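Local coordinates for superoxide dismutase [Fe] (Sulfolobus solfataricus, PDB 1WB7), which converts superoxide radicals to hydrogen peroxide and molecular oxygen as a homotetramer, using one iron ion per subunit, at residues Gly36-Lys39 and Gly40-Gly44. The protein carries 1 engineered substitution. Residues are numbered along the deposited sequence; the frame is centred on the assembly and turned at random.
Sequences GHHK and GFVNG. Engineered in segment 40-44: Phe41 (natural residue Tyr).
The ring of Phe41, an engineered residue that is tyrosine in the natural protein, meets the backbone of the preceding turn obliquely, with CD2 3.0 Å from His37 O and the CA of His38 also near. Beyond this helix the same ring is inclined to that of the iron ligand His84 and stands nearly upright to that of His155. The imidazole of His38 is also approached obliquely, by Val42 CG2, which comes within 3.9 Å of CD2. Both of its nitrogens are hydrogen-bonded to helix 67-89, ND1 to Trp88 and NE2 to His81, which fixes the rotation of the ring. One turn before Phe41, His37 stacks on the iron ligand His174, while its NE2 is hydrogen-bonded to Tyr177 OH of the second subunit.

Successive i to i+4 bonds join the two turns. The first two are bent, Gly40 N reaching Gly36 O at 3.0 Å with an N-H angle of 141°, whereas those of Val42 and Asn43 are straighter, Asn43 N meeting Lys39 O at 171°. The helix widens into a pi-type turn at 36-38, where the first of these bonds begin. With chi1 at -71°, Asn43 turns its amide back over the Lys39 carbonyl, CG lying 3.4 Å from Lys39 O, and runs alongside the Lys39 chain, whose CG is 3.9 Å from OD1.

All of this belongs to helix 27-57 of the alpha-hairpin domain. Phe41, His38 and Val42 pack against helix 67-89, Leu11 touches His38, Lys39 and Val42, and the His37 side chain lies about 5 Å from the iron and against the second subunit.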
loop_
_atom_site.group_PDB
_atom_site.type_symbol
_atom_site.label_atom_id
_atom_site.label_comp_id
_atom_site.label_asym_id
_atom_site.label_seq_id
_atom_site.Cartn_x
_atom_site.Cartn_y
_atom_site.Cartn_z
ATOM N N GLY A 36 13.170 -6.955 21.518
ATOM C CA GLY A 36 11.835 -7.425 21.198
ATOM C C GLY A 36 11.493 -7.279 19.726
ATOM O O GLY A 36 11.358 -8.265 19.005
ATOM N N HIS A 37 11.364 -6.038 19.273
ATOM C CA HIS A 37 11.013 -5.769 17.885
ATOM C C HIS A 37 12.040 -6.210 16.837
ATOM O O HIS A 37 11.711 -6.981 15.935
ATOM C CB HIS A 37 10.701 -4.280 17.724
ATOM C CG HIS A 37 9.469 -3.847 18.455
ATOM N ND1 HIS A 37 8.198 -4.088 17.980
ATOM C CD2 HIS A 37 9.312 -3.216 19.644
ATOM C CE1 HIS A 37 7.311 -3.625 18.843
ATOM N NE2 HIS A 37 7.961 -3.091 19.862
ATOM N N HIS A 38 13.278 -5.739 16.943
ATOM C CA HIS A 38 14.286 -6.118 15.951
ATOM C C HIS A 38 14.506 -7.631 15.913
ATOM O O HIS A 38 14.523 -8.238 14.841
ATOM C CB HIS A 38 15.610 -5.392 16.217
ATOM C CG HIS A 38 16.594 -5.497 15.092
ATOM N ND1 HIS A 38 17.747 -4.741 15.040
ATOM C CD2 HIS A 38 16.601 -6.267 13.979
ATOM C CE1 HIS A 38 18.420 -5.041 13.944
ATOM N NE2 HIS A 38 17.747 -5.965 13.283
ATOM N N LYS A 39 14.671 -8.243 17.080
ATOM C CA LYS A 39 14.868 -9.686 17.140
ATOM C C LYS A 39 13.675 -10.395 16.492
ATOM O O LYS A 39 13.835 -11.416 15.824
ATOM C CB LYS A 39 15.020 -10.132 18.595
ATOM C CG LYS A 39 15.305 -11.620 18.773
ATOM C CD LYS A 39 15.706 -11.912 20.215
ATOM C CE LYS A 39 16.968 -11.136 20.589
ATOM N NZ LYS A 39 17.342 -11.253 22.031
ATOM N N GLY A 40 12.478 -9.845 16.685
ATOM C CA GLY A 40 11.296 -10.445 16.094
ATOM C C GLY A 40 11.358 -10.496 14.575
ATOM O O GLY A 40 10.853 -11.435 13.955
ATOM N N PHE A 41 11.985 -9.492 13.967
ATOM C CA PHE A 41 12.097 -9.435 12.509
ATOM C C PHE A 41 13.087 -10.446 11.975
ATOM O O PHE A 41 12.857 -11.071 10.943
ATOM C CB PHE A 41 12.495 -8.030 12.060
ATOM C CG PHE A 41 11.448 -7.003 12.330
ATOM C CD1 PHE A 41 10.174 -7.139 11.783
ATOM C CD2 PHE A 41 11.709 -5.927 13.165
ATOM C CE1 PHE A 41 9.171 -6.215 12.071
ATOM C CE2 PHE A 41 10.714 -4.999 13.465
ATOM C CZ PHE A 41 9.446 -5.142 12.918
ATOM N N VAL A 42 14.203 -10.597 12.678
ATOM C CA VAL A 42 15.211 -11.559 12.278
ATOM C C VAL A 42 14.563 -12.944 12.306
ATOM O O VAL A 42 14.670 -13.714 11.351
ATOM C CB VAL A 42 16.408 -11.530 13.247
ATOM C CG1 VAL A 42 17.451 -12.563 12.829
ATOM C CG2 VAL A 42 17.013 -10.129 13.266
ATOM N N ASN A 43 13.874 -13.243 13.404
ATOM C CA ASN A 43 13.201 -14.528 13.569
ATOM C C ASN A 43 12.100 -14.731 12.535
ATOM O O ASN A 43 11.974 -15.808 11.955
ATOM C CB ASN A 43 12.615 -14.627 14.982
ATOM C CG ASN A 43 13.685 -14.784 16.044
ATOM O OD1 ASN A 43 13.412 -14.679 17.241
ATOM N ND2 ASN A 43 14.911 -15.044 15.611
ATOM N N GLY A 44 11.303 -13.692 12.309
ATOM C CA GLY A 44 10.230 -13.787 11.339
ATOM C C GLY A 44 10.759 -14.015 9.939
ATOM O O GLY A 44 10.206 -14.807 9.176
#